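Local coordinates for methanol--corrinoid protein (Methanosarcina barkeri, PDB 2I2X), which carries the methyl group of methanol on a corrinoid prosthetic group, receiving it through MtaB and passing it on to coenzyme M by way of MtaA, at residues I63-I73 / I109-P120; I40-F48 / D75-V84. One frame throughout, in Å; residues are numbered along the deposited sequence.

Contact 1: residues I63-I73 / I109-P120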
ATOM      1  N   ILE B  63      43.618  31.553  27.462  1.00 96.86           N
ATOM      2  CA  ILE B  63      44.416  31.092  28.613  1.00 97.25           C
ATOM      3  C   ILE B  63      45.684  31.928  28.816  1.00 97.51           C
ATOM      4  O   ILE B  63      46.324  31.838  29.864  1.00 97.45           O
ATOM      5  CB  ILE B  63      44.771  29.562  28.556  1.00 97.21           C
ATOM      6  CG1 ILE B  63      45.139  29.125  27.126  1.00 97.46           C
ATOM      7  CG2 ILE B  63      43.640  28.712  29.166  1.00 97.05           C
ATOM      8  CD1 ILE B  63      45.043  27.596  26.847  1.00 97.37           C
ATOM      9  N   GLU B  64      46.027  32.741  27.815  1.00 97.86           N
ATOM     10  CA  GLU B  64      47.189  33.630  27.881  1.00 98.18           C
ATOM     11  C   GLU B  64      46.857  34.992  28.474  1.00 98.18           C
ATOM     12  O   GLU B  64      47.618  35.514  29.281  1.00 98.31           O
ATOM     13  CB  GLU B  64      47.841  33.800  26.504  1.00 98.26           C
ATOM     14  CG  GLU B  64      48.707  32.609  26.083  1.00 99.13           C
ATOM     15  CD  GLU B  64      49.797  32.963  25.073  1.00100.07           C
ATOM     16  OE1 GLU B  64      50.227  34.143  25.020  1.00100.42           O
ATOM     17  OE2 GLU B  64      50.234  32.044  24.340  1.00 99.69           O
ATOM     18  N   ALA B  65      45.728  35.563  28.064  1.00 98.32           N
ATOM     19  CA  ALA B  65      45.279  36.863  28.567  1.00 98.37           C
ATOM     20  C   ALA B  65      44.424  36.730  29.834  1.00 98.41           C
ATOM     21  O   ALA B  65      44.045  37.729  30.454  1.00 98.52           O
ATOM     22  CB  ALA B  65      44.519  37.618  27.477  1.00 98.39           C
ATOM     23  N   GLY B  66      44.118  35.489  30.199  1.00 98.38           N
ATOM     24  CA  GLY B  66      43.402  35.165  31.427  1.00 98.28           C
ATOM     25  C   GLY B  66      43.920  33.820  31.879  1.00 98.30           C
ATOM     26  O   GLY B  66      45.078  33.495  31.629  1.00 98.37           O
ATOM     27  N   LYS B  67      43.069  33.022  32.517  1.00 98.29           N
ATOM     28  CA  LYS B  67      43.478  31.700  33.011  1.00 98.36           C
ATOM     29  C   LYS B  67      42.586  30.575  32.438  1.00 98.11           C
ATOM     30  O   LYS B  67      42.319  30.563  31.238  1.00 98.03           O
ATOM     31  CB  LYS B  67      43.508  31.716  34.551  1.00 98.35           C
ATOM     32  CG  LYS B  67      44.726  32.454  35.127  1.00 98.74           C
ATOM     33  CD  LYS B  67      44.343  33.513  36.160  1.00 98.40           C
ATOM     34  CE  LYS B  67      45.387  34.618  36.194  1.00 97.98           C
ATOM     35  NZ  LYS B  67      44.985  35.732  37.081  1.00 98.02           N
ATOM     36  N   ASP B  68      42.178  29.627  33.287  1.00 97.75           N
ATOM     37  CA  ASP B  68      40.993  28.776  33.067  1.00 97.37           C
ATOM     38  C   ASP B  68      41.127  27.676  32.016  1.00 97.20           C
ATOM     39  O   ASP B  68      40.352  27.635  31.063  1.00 97.36           O
ATOM     40  CB  ASP B  68      39.777  29.638  32.703  1.00 97.42           C
ATOM     41  CG  ASP B  68      39.369  30.571  33.803  1.00 97.14           C
ATOM     42  OD1 ASP B  68      38.859  30.082  34.834  1.00 97.26           O
ATOM     43  OD2 ASP B  68      39.533  31.795  33.618  1.00 96.67           O
ATOM     44  N   PRO B  69      42.079  26.756  32.191  1.00 96.85           N
ATOM     45  CA  PRO B  69      42.195  25.714  31.161  1.00 96.44           C
ATOM     46  C   PRO B  69      40.918  24.877  31.033  1.00 95.78           C
ATOM     47  O   PRO B  69      40.317  24.833  29.967  1.00 95.58           O
ATOM     48  CB  PRO B  69      43.352  24.852  31.660  1.00 96.66           C
ATOM     49  CG  PRO B  69      43.491  25.195  33.141  1.00 97.09           C
ATOM     50  CD  PRO B  69      43.055  26.603  33.283  1.00 96.84           C
ATOM     51  N   ILE B  70      40.506  24.260  32.137  1.00 95.16           N
ATOM     52  CA  ILE B  70      39.362  23.353  32.188  1.00 94.44           C
ATOM     53  C   ILE B  70      38.021  24.093  32.281  1.00 93.77           C
ATOM     54  O   ILE B  70      36.979  23.529  31.951  1.00 93.66           O
ATOM     55  CB  ILE B  70      39.512  22.341  33.382  1.00 94.64           C
ATOM     56  CG1 ILE B  70      38.790  21.025  33.100  1.00 94.60           C
ATOM     57  CG2 ILE B  70      39.066  22.960  34.725  1.00 94.98           C
ATOM     58  CD1 ILE B  70      39.496  20.147  32.092  1.00 95.59           C
ATOM     59  N   ASP B  71      38.060  25.347  32.734  1.00 92.94           N
ATOM     60  CA  ASP B  71      36.851  26.156  32.938  1.00 91.91           C
ATOM     61  C   ASP B  71      36.210  26.618  31.619  1.00 90.96           C
ATOM     62  O   ASP B  71      34.991  26.816  31.548  1.00 90.64           O
ATOM     63  CB  ASP B  71      37.160  27.384  33.807  1.00 92.26           C
ATOM     64  CG  ASP B  71      37.875  27.036  35.109  1.00 92.62           C
ATOM     65  OD1 ASP B  71      37.209  27.067  36.168  1.00 92.85           O
ATOM     66  OD2 ASP B  71      39.097  26.753  35.075  1.00 92.86           O
ATOM     67  N   LEU B  72      37.050  26.798  30.595  1.00 89.79           N
ATOM     68  CA  LEU B  72      36.626  27.207  29.250  1.00 88.59           C
ATOM     69  C   LEU B  72      35.688  26.201  28.573  1.00 87.81           C
ATOM     70  O   LEU B  72      34.938  26.562  27.670  1.00 87.76           O
ATOM     71  CB  LEU B  72      37.846  27.452  28.347  1.00 88.52           C
ATOM     72  CG  LEU B  72      38.704  28.703  28.539  1.00 88.27           C
ATOM     73  CD1 LEU B  72      40.031  28.550  27.813  1.00 88.28           C
ATOM     74  CD2 LEU B  72      37.992  29.969  28.092  1.00 88.00           C
ATOM     75  N   ILE B  73      35.741  24.942  29.003  1.00 86.64           N
ATOM     76  CA  ILE B  73      34.830  23.918  28.502  1.00 85.52           C
ATOM     77  C   ILE B  73      33.384  24.390  28.629  1.00 84.75           C
ATOM     78  O   ILE B  73      32.611  24.278  27.678  1.00 84.83           O
ATOM     79  CB  ILE B  73      35.039  22.542  29.207  1.00 85.53           C
ATOM     80  CG1 ILE B  73      36.371  21.920  28.768  1.00 85.52           C
ATOM     81  CG2 ILE B  73      33.874  21.588  28.919  1.00 85.25           C
ATOM     82  CD1 ILE B  73      36.727  20.606  29.459  1.00 85.54           C
ATOM     83  N   ILE B 109      37.786  20.368  23.436  1.00 81.72           N
ATOM     84  CA  ILE B 109      37.748  19.671  24.726  1.00 83.02           C
ATOM     85  C   ILE B 109      39.068  18.936  25.020  1.00 84.05           C
ATOM     86  O   ILE B 109      39.593  19.033  26.127  1.00 84.40           O
ATOM     87  CB  ILE B 109      36.495  18.738  24.874  1.00 82.95           C
ATOM     88  CG1 ILE B 109      35.258  19.565  25.262  1.00 82.61           C
ATOM     89  CG2 ILE B 109      36.740  17.618  25.905  1.00 82.85           C
ATOM     90  CD1 ILE B 109      33.987  18.753  25.533  1.00 81.30           C
ATOM     91  N   GLU B 110      39.619  18.241  24.029  1.00 85.28           N
ATOM     92  CA  GLU B 110      40.898  17.531  24.206  1.00 86.51           C
ATOM     93  C   GLU B 110      42.153  18.436  24.171  1.00 87.28           C
ATOM     94  O   GLU B 110      43.250  17.991  24.533  1.00 87.43           O
ATOM     95  CB  GLU B 110      41.034  16.365  23.218  1.00 86.38           C
ATOM     96  CG  GLU B 110      40.777  16.752  21.774  1.00 87.14           C
ATOM     97  CD  GLU B 110      41.654  16.014  20.787  1.00 87.88           C
ATOM     98  OE1 GLU B 110      41.370  16.100  19.570  1.00 88.36           O
ATOM     99  OE2 GLU B 110      42.626  15.356  21.222  1.00 88.06           O
ATOM    100  N   TYR B 111      42.001  19.688  23.737  1.00 88.11           N
ATOM    101  CA  TYR B 111      43.084  20.665  23.881  1.00 89.05           C
ATOM    102  C   TYR B 111      43.062  21.260  25.298  1.00 89.46           C
ATOM    103  O   TYR B 111      44.085  21.733  25.804  1.00 89.49           O
ATOM    104  CB  TYR B 111      43.020  21.765  22.805  1.00 89.27           C
ATOM    105  CG  TYR B 111      44.246  22.673  22.781  1.00 89.65           C
ATOM    106  CD1 TYR B 111      45.379  22.333  22.027  1.00 89.61           C
ATOM    107  CD2 TYR B 111      44.274  23.868  23.519  1.00 89.48           C
ATOM    108  CE1 TYR B 111      46.508  23.157  22.006  1.00 89.66           C
ATOM    109  CE2 TYR B 111      45.397  24.699  23.507  1.00 89.56           C
ATOM    110  CZ  TYR B 111      46.508  24.337  22.748  1.00 90.14           C
ATOM    111  OH  TYR B 111      47.617  25.150  22.737  1.00 90.09           O
ATOM    112  N   CYS B 112      41.889  21.224  25.928  1.00 89.96           N
ATOM    113  CA  CYS B 112      41.734  21.591  27.337  1.00 90.26           C
ATOM    114  C   CYS B 112      42.184  20.470  28.277  1.00 90.75           C
ATOM    115  O   CYS B 112      42.426  20.722  29.460  1.00 90.89           O
ATOM    116  CB  CYS B 112      40.289  21.981  27.636  1.00 90.13           C
ATOM    117  SG  CYS B 112      39.785  23.499  26.824  1.00 89.51           S
ATOM    118  N   LYS B 113      42.270  19.246  27.747  1.00 91.12           N
ATOM    119  CA  LYS B 113      42.891  18.113  28.434  1.00 91.49           C
ATOM    120  C   LYS B 113      44.383  18.402  28.618  1.00 91.80           C
ATOM    121  O   LYS B 113      44.978  18.064  29.646  1.00 91.64           O
ATOM    122  CB  LYS B 113      42.746  16.825  27.604  1.00 91.55           C
ATOM    123  CG  LYS B 113      41.422  16.042  27.706  1.00 91.47           C
ATOM    124  CD  LYS B 113      41.635  14.591  27.197  1.00 91.11           C
ATOM    125  CE  LYS B 113      40.331  13.849  26.877  1.00 90.57           C
ATOM    126  NZ  LYS B 113      39.842  14.096  25.487  1.00 89.10           N
ATOM    127  N   GLU B 114      44.968  19.039  27.606  1.00 92.26           N
ATOM    128  CA  GLU B 114      46.407  19.258  27.515  1.00 92.89           C
ATOM    129  C   GLU B 114      46.936  20.395  28.388  1.00 93.29           C
ATOM    130  O   GLU B 114      48.123  20.719  28.314  1.00 93.68           O
ATOM    131  CB  GLU B 114      46.804  19.520  26.061  1.00 92.89           C
ATOM    132  CG  GLU B 114      46.617  18.330  25.121  1.00 94.04           C
ATOM    133  CD  GLU B 114      46.728  18.725  23.658  1.00 95.04           C
ATOM    134  OE1 GLU B 114      47.512  19.654  23.343  1.00 95.78           O
ATOM    135  OE2 GLU B 114      46.024  18.112  22.823  1.00 94.87           O
ATOM    136  N   ASN B 115      46.071  21.007  29.199  1.00 93.45           N
ATOM    137  CA  ASN B 115      46.472  22.079  30.124  1.00 93.38           C
ATOM    138  C   ASN B 115      45.730  21.991  31.460  1.00 93.24           C
ATOM    139  O   ASN B 115      45.555  22.993  32.142  1.00 92.99           O
ATOM    140  CB  ASN B 115      46.234  23.459  29.491  1.00 93.55           C
ATOM    141  CG  ASN B 115      46.961  23.640  28.166  1.00 94.04           C
ATOM    142  OD1 ASN B 115      48.142  23.310  28.037  1.00 94.21           O
ATOM    143  ND2 ASN B 115      46.256  24.178  27.175  1.00 94.68           N
ATOM    144  N   SER B 116      45.317  20.784  31.838  1.00 93.27           N
ATOM    145  CA  SER B 116      44.333  20.601  32.910  1.00 93.20           C
ATOM    146  C   SER B 116      44.873  19.993  34.195  1.00 92.93           C
ATOM    147  O   SER B 116      44.977  20.679  35.211  1.00 92.94           O
ATOM    148  CB  SER B 116      43.146  19.758  32.407  1.00 93.46           C
ATOM    149  OG  SER B 116      43.569  18.518  31.846  1.00 93.42           O
ATOM    150  N   GLY B 117      45.187  18.701  34.148  1.00 92.68           N
ATOM    151  CA  GLY B 117      45.469  17.920  35.348  1.00 92.37           C
ATOM    152  C   GLY B 117      44.260  17.754  36.263  1.00 92.26           C
ATOM    153  O   GLY B 117      44.135  16.734  36.946  1.00 92.09           O
ATOM    154  N   ALA B 118      43.368  18.750  36.254  1.00 92.13           N
ATOM    155  CA  ALA B 118      42.231  18.846  37.186  1.00 91.92           C
ATOM    156  C   ALA B 118      41.017  17.937  36.899  1.00 91.80           C
ATOM    157  O   ALA B 118      40.158  17.782  37.771  1.00 91.89           O
ATOM    158  CB  ALA B 118      41.780  20.312  37.322  1.00 92.00           C
ATOM    159  N   THR B 119      40.956  17.348  35.696  1.00 91.36           N
ATOM    160  CA  THR B 119      39.825  16.514  35.228  1.00 90.93           C
ATOM    161  C   THR B 119      38.588  17.357  34.899  1.00 90.53           C
ATOM    162  O   THR B 119      38.193  18.210  35.697  1.00 90.56           O
ATOM    163  CB  THR B 119      39.449  15.360  36.223  1.00 91.01           C
ATOM    164  OG1 THR B 119      40.620  14.610  36.551  1.00 91.36           O
ATOM    165  CG2 THR B 119      38.411  14.400  35.627  1.00 90.69           C
ATOM    166  N   PRO B 120      37.975  17.123  33.718  1.00 89.98           N
ATOM    167  CA  PRO B 120      36.737  17.835  33.380  1.00 89.34           C
ATOM    168  C   PRO B 120      35.529  17.199  34.064  1.00 88.58           C
ATOM    169  O   PRO B 120      35.634  16.093  34.585  1.00 88.60           O
ATOM    170  CB  PRO B 120      36.641  17.688  31.856  1.00 89.64           C
ATOM    171  CG  PRO B 120      37.813  16.797  31.426  1.00 90.00           C
ATOM    172  CD  PRO B 120      38.391  16.191  32.653  1.00 89.92           C
TER
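Ile70 reaches across to Pro120 and Ser116 with the tip of its side chain, and of all the residues here it buries the largest area, 90 Å². With chi1 at -152°, its CG1 lies opposite the backbone N and beside the carbonyl carbon, and CD1 is carried in between the two partners. There CD1 is 3.7 Å from Ser116 CB and 3.8 Å from Pro120 CB. Ile73, three residues further on, approaches the same proline from its own direction: the two side chains cross obliquely, with Ile73 CD1 3.8 Å from Pro120 CB, so that one ring carbon receives two isoleucine methyls. Further back along Ile73, CG1 lies 4.1 Å from Cys112 CB and more loosely faces Ile109. The CB of Cys112 points toward segment 63-73, and its SG comes to 3.5 Å from Pro69 O.

At the outer edge the pyrrolidine of Pro69 rests against Asn115, CB to CB at 3.9 Å. Beyond it, the CD1 methyl of Ile63 meets the Tyr111 ring at its edge, near the ring plane and not over a face. Tyr111 also touches Val56 of helix 52-65.

The contact thus joins the turn between helices 52-65 and 72-89 to the end of helix 95-113 and the chain leaving it, at one end of the helix bundle of this corrinoid protein. Ser116 shows how that exit is shaped: its OG donates to Lys113 O at 2.7 Å from above the carbonyl plane, a bond within its own segment that keeps the hydroxyl occupied while CB faces Ile70. Chemically the contact is mostly hydrocarbon against hydrocarbon, so what holds it is probably van der Waals and hydrophobic packing of branched methyls and proline rings more than directed polar bonds.

Contact 2: residues I40-F48 / D75-V84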
ATOM      1  N   ILE B  40      35.881  35.380  24.760  1.00 68.47           N
ATOM      2  CA  ILE B  40      35.092  34.163  24.532  1.00 67.98           C
ATOM      3  C   ILE B  40      34.419  34.144  23.145  1.00 67.47           C
ATOM      4  O   ILE B  40      34.364  33.096  22.486  1.00 67.34           O
ATOM      5  CB  ILE B  40      34.044  33.942  25.652  1.00 68.24           C
ATOM      6  CG1 ILE B  40      34.741  33.541  26.957  1.00 68.30           C
ATOM      7  CG2 ILE B  40      33.020  32.872  25.243  1.00 67.89           C
ATOM      8  CD1 ILE B  40      33.837  33.617  28.190  1.00 68.71           C
ATOM      9  N   TYR B  41      33.929  35.308  22.715  1.00 66.54           N
ATOM     10  CA  TYR B  41      33.365  35.511  21.372  1.00 65.67           C
ATOM     11  C   TYR B  41      34.076  34.782  20.194  1.00 65.38           C
ATOM     12  O   TYR B  41      33.420  34.047  19.454  1.00 65.57           O
ATOM     13  CB  TYR B  41      33.226  37.013  21.092  1.00 65.41           C
ATOM     14  CG  TYR B  41      32.775  37.364  19.698  1.00 64.69           C
ATOM     15  CD1 TYR B  41      31.433  37.599  19.424  1.00 64.08           C
ATOM     16  CD2 TYR B  41      33.695  37.480  18.654  1.00 64.50           C
ATOM     17  CE1 TYR B  41      31.014  37.927  18.143  1.00 64.04           C
ATOM     18  CE2 TYR B  41      33.287  37.807  17.369  1.00 64.22           C
ATOM     19  CZ  TYR B  41      31.945  38.030  17.122  1.00 64.10           C
ATOM     20  OH  TYR B  41      31.531  38.357  15.855  1.00 64.48           O
ATOM     21  N   PRO B  42      35.408  34.966  20.017  1.00 64.87           N
ATOM     22  CA  PRO B  42      36.036  34.338  18.849  1.00 64.34           C
ATOM     23  C   PRO B  42      35.983  32.810  18.876  1.00 63.78           C
ATOM     24  O   PRO B  42      36.091  32.174  17.824  1.00 63.30           O
ATOM     25  CB  PRO B  42      37.494  34.807  18.937  1.00 64.33           C
ATOM     26  CG  PRO B  42      37.476  35.980  19.832  1.00 64.81           C
ATOM     27  CD  PRO B  42      36.400  35.707  20.815  1.00 64.99           C
ATOM     28  N   ILE B  43      35.828  32.248  20.075  1.00 63.17           N
ATOM     29  CA  ILE B  43      35.734  30.799  20.266  1.00 62.82           C
ATOM     30  C   ILE B  43      34.301  30.305  20.000  1.00 62.26           C
ATOM     31  O   ILE B  43      34.094  29.180  19.527  1.00 61.92           O
ATOM     32  CB  ILE B  43      36.208  30.360  21.691  1.00 63.03           C
ATOM     33  CG1 ILE B  43      37.577  30.965  22.027  1.00 63.80           C
ATOM     34  CG2 ILE B  43      36.293  28.832  21.804  1.00 62.97           C
ATOM     35  CD1 ILE B  43      37.974  30.839  23.496  1.00 64.67           C
ATOM     36  N   ALA B  44      33.319  31.147  20.314  1.00 61.61           N
ATOM     37  CA  ALA B  44      31.933  30.818  20.029  1.00 60.98           C
ATOM     38  C   ALA B  44      31.673  30.900  18.525  1.00 60.49           C
ATOM     39  O   ALA B  44      30.992  30.038  17.975  1.00 60.45           O
ATOM     40  CB  ALA B  44      30.990  31.715  20.806  1.00 60.86           C
ATOM     41  N   LYS B  45      32.238  31.914  17.867  1.00 59.90           N
ATOM     42  CA  LYS B  45      32.130  32.049  16.411  1.00 59.52           C
ATOM     43  C   LYS B  45      32.888  30.930  15.717  1.00 59.59           C
ATOM     44  O   LYS B  45      32.456  30.427  14.686  1.00 59.77           O
ATOM     45  CB  LYS B  45      32.613  33.426  15.932  1.00 59.43           C
ATOM     46  CG  LYS B  45      32.753  33.591  14.411  1.00 58.50           C
ATOM     47  CD  LYS B  45      32.690  35.059  13.998  1.00 57.26           C
ATOM     48  CE  LYS B  45      33.201  35.269  12.575  1.00 56.99           C
ATOM     49  NZ  LYS B  45      32.594  36.475  11.922  1.00 56.11           N
ATOM     50  N   ALA B  46      34.012  30.534  16.301  1.00 59.52           N
ATOM     51  CA  ALA B  46      34.779  29.414  15.791  1.00 59.42           C
ATOM     52  C   ALA B  46      33.981  28.107  15.856  1.00 59.32           C
ATOM     53  O   ALA B  46      33.997  27.333  14.902  1.00 59.45           O
ATOM     54  CB  ALA B  46      36.088  29.283  16.549  1.00 59.30           C
ATOM     55  N   ILE B  47      33.287  27.864  16.966  1.00 59.13           N
ATOM     56  CA  ILE B  47      32.503  26.638  17.115  1.00 59.21           C
ATOM     57  C   ILE B  47      31.351  26.565  16.113  1.00 59.28           C
ATOM     58  O   ILE B  47      31.206  25.562  15.405  1.00 59.17           O
ATOM     59  CB  ILE B  47      32.036  26.390  18.584  1.00 59.28           C
ATOM     60  CG1 ILE B  47      32.840  25.256  19.227  1.00 59.68           C
ATOM     61  CG2 ILE B  47      30.579  25.961  18.651  1.00 58.98           C
ATOM     62  CD1 ILE B  47      34.333  25.410  19.161  1.00 59.92           C
ATOM     63  N   PHE B  48      30.561  27.635  16.035  1.00 59.20           N
ATOM     64  CA  PHE B  48      29.473  27.722  15.065  1.00 59.09           C
ATOM     65  C   PHE B  48      29.980  27.451  13.647  1.00 59.59           C
ATOM     66  O   PHE B  48      29.424  26.612  12.937  1.00 59.35           O
ATOM     67  CB  PHE B  48      28.785  29.086  15.152  1.00 58.73           C
ATOM     68  CG  PHE B  48      27.830  29.364  14.022  1.00 56.95           C
ATOM     69  CD1 PHE B  48      26.584  28.748  13.978  1.00 54.40           C
ATOM     70  CD2 PHE B  48      28.174  30.255  13.005  1.00 55.46           C
ATOM     71  CE1 PHE B  48      25.706  29.014  12.949  1.00 52.82           C
ATOM     72  CE2 PHE B  48      27.294  30.522  11.965  1.00 53.69           C
ATOM     73  CZ  PHE B  48      26.061  29.901  11.939  1.00 52.87           C
ATOM     74  N   ASP B  75      32.461  27.569  29.538  1.00 80.47           N
ATOM     75  CA  ASP B  75      32.398  29.024  29.386  1.00 79.26           C
ATOM     76  C   ASP B  75      32.649  29.479  27.951  1.00 78.23           C
ATOM     77  O   ASP B  75      32.139  30.512  27.529  1.00 78.24           O
ATOM     78  CB  ASP B  75      33.405  29.710  30.322  1.00 79.41           C
ATOM     79  CG  ASP B  75      33.065  29.529  31.794  1.00 79.57           C
ATOM     80  OD1 ASP B  75      31.868  29.381  32.119  1.00 79.84           O
ATOM     81  OD2 ASP B  75      34.001  29.548  32.628  1.00 79.36           O
ATOM     82  N   ALA B  76      33.450  28.718  27.213  1.00 76.83           N
ATOM     83  CA  ALA B  76      33.736  29.036  25.814  1.00 75.60           C
ATOM     84  C   ALA B  76      33.223  27.972  24.814  1.00 74.70           C
ATOM     85  O   ALA B  76      32.792  28.314  23.709  1.00 74.63           O
ATOM     86  CB  ALA B  76      35.227  29.295  25.618  1.00 75.46           C
ATOM     87  N   LEU B  77      33.261  26.698  25.207  1.00 73.27           N
ATOM     88  CA  LEU B  77      32.894  25.604  24.309  1.00 71.88           C
ATOM     89  C   LEU B  77      31.422  25.185  24.392  1.00 70.90           C
ATOM     90  O   LEU B  77      30.795  24.956  23.363  1.00 70.88           O
ATOM     91  CB  LEU B  77      33.825  24.399  24.503  1.00 71.87           C
ATOM     92  CG  LEU B  77      35.326  24.552  24.197  1.00 71.50           C
ATOM     93  CD1 LEU B  77      36.001  23.190  24.208  1.00 70.90           C
ATOM     94  CD2 LEU B  77      35.623  25.273  22.879  1.00 70.85           C
ATOM     95  N   MET B  78      30.882  25.092  25.607  1.00 69.67           N
ATOM     96  CA  MET B  78      29.472  24.745  25.824  1.00 68.52           C
ATOM     97  C   MET B  78      28.525  25.890  25.473  1.00 67.45           C
ATOM     98  O   MET B  78      27.346  25.667  25.194  1.00 67.38           O
ATOM     99  CB  MET B  78      29.216  24.318  27.277  1.00 68.63           C
ATOM    100  CG  MET B  78      29.567  22.869  27.610  1.00 69.68           C
ATOM    101  SD  MET B  78      28.504  21.593  26.871  1.00 71.17           S
ATOM    102  CE  MET B  78      26.940  21.938  27.692  1.00 71.39           C
ATOM    103  N   VAL B  79      29.038  27.114  25.508  1.00 66.02           N
ATOM    104  CA  VAL B  79      28.217  28.282  25.215  1.00 64.77           C
ATOM    105  C   VAL B  79      28.077  28.446  23.698  1.00 63.66           C
ATOM    106  O   VAL B  79      26.991  28.743  23.204  1.00 63.43           O
ATOM    107  CB  VAL B  79      28.759  29.579  25.910  1.00 64.88           C
ATOM    108  CG1 VAL B  79      27.841  30.763  25.650  1.00 64.78           C
ATOM    109  CG2 VAL B  79      28.917  29.368  27.421  1.00 64.59           C
ATOM    110  N   GLY B  80      29.176  28.241  22.975  1.00 62.43           N
ATOM    111  CA  GLY B  80      29.167  28.259  21.514  1.00 61.11           C
ATOM    112  C   GLY B  80      28.303  27.136  20.961  1.00 60.18           C
ATOM    113  O   GLY B  80      27.461  27.350  20.081  1.00 60.10           O
ATOM    114  N   MET B  81      28.510  25.934  21.493  1.00 58.81           N
ATOM    115  CA  MET B  81      27.713  24.766  21.133  1.00 57.29           C
ATOM    116  C   MET B  81      26.220  24.967  21.414  1.00 56.16           C
ATOM    117  O   MET B  81      25.381  24.463  20.673  1.00 56.55           O
ATOM    118  CB  MET B  81      28.232  23.528  21.866  1.00 57.31           C
ATOM    119  CG  MET B  81      27.838  22.211  21.232  1.00 57.68           C
ATOM    120  SD  MET B  81      28.417  22.041  19.524  1.00 58.57           S
ATOM    121  CE  MET B  81      27.617  20.515  19.070  1.00 57.83           C
ATOM    122  N   GLY B  82      25.890  25.710  22.468  1.00 54.50           N
ATOM    123  CA  GLY B  82      24.492  25.965  22.831  1.00 52.22           C
ATOM    124  C   GLY B  82      23.799  26.922  21.877  1.00 50.66           C
ATOM    125  O   GLY B  82      22.574  26.934  21.780  1.00 50.21           O
ATOM    126  N   VAL B  83      24.591  27.740  21.193  1.00 49.17           N
ATOM    127  CA  VAL B  83      24.097  28.579  20.118  1.00 47.92           C
ATOM    128  C   VAL B  83      23.737  27.672  18.941  1.00 47.33           C
ATOM    129  O   VAL B  83      22.673  27.798  18.346  1.00 47.21           O
ATOM    130  CB  VAL B  83      25.155  29.618  19.694  1.00 47.85           C
ATOM    131  CG1 VAL B  83      24.705  30.394  18.468  1.00 47.20           C
ATOM    132  CG2 VAL B  83      25.462  30.575  20.851  1.00 47.85           C
ATOM    133  N   VAL B  84      24.632  26.736  18.653  1.00 46.31           N
ATOM    134  CA  VAL B  84      24.508  25.802  17.552  1.00 45.49           C
ATOM    135  C   VAL B  84      23.259  24.944  17.691  1.00 45.15           C
ATOM    136  O   VAL B  84      22.517  24.779  16.732  1.00 45.25           O
ATOM    137  CB  VAL B  84      25.790  24.931  17.448  1.00 45.56           C
ATOM    138  CG1 VAL B  84      25.654  23.838  16.411  1.00 45.21           C
ATOM    139  CG2 VAL B  84      26.980  25.814  17.120  1.00 45.21           C
TER
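Ile47 lays its CG2 methyl directly over the backbone of Gly80, 3.4 Å from Gly80 C, as a knob in the hole formed by Leu77, Gly80, Met81 and Val84. This is knobs-into-holes packing in the helical bundle of the B12-binding N-terminal domain: helices 41-48 and 75-84 cross at -45°, their axes 8.1 Å apart. Such closeness depends on Gly80, where a CB would press on both Ala44 CA and the Ile47 methyl; Ala44 CB instead lies against Gly80 CA.

The other branch of Ile47 meets Leu77 at about a right angle, CD1 to CD2 at 3.9 Å. Ile43 reaches the same CD2 with its CG2, while its CD1 covers Ala76 CB. At the start of segment 40-48, Ile40 CG2 lies 3.4 Å from Asp75 O and also meets Ala76. With an alanine here, which lacks CG1, CG2 and CD1, a gap would probably open beside Ala76 and the Asp75 carbonyl would lose its apolar cover on this flank. Ile47 also packs on Met105 of helix 95-113. At the far end Val84 CG2 sits 3.8 Å from Phe48 CA, at the edge of the phenyl ring and near its plane.

In the fold
Helix 72-89 is the element that contacts 1 and 2 share, and their centres lie 15 Å apart. Its first turns pass from one to the other through two probable hydrogen bonds, Leu77 N to Leu72 O at 3.0 Å and Met78 N to Ile73 O at 2.8 Å, each spanning five residues in a wider pi-type turn. Leu77 also touches Ile109, tying helix 95-113 into both. Contact 2 is part of the buried interior of the bundle; contact 1 lies at the surface, its centre about 23 Å from the centre of the chain. Both are remote from the corrinoid pocket, whose cobalt-ligating His136 belongs to the Rossmann-like domain that follows.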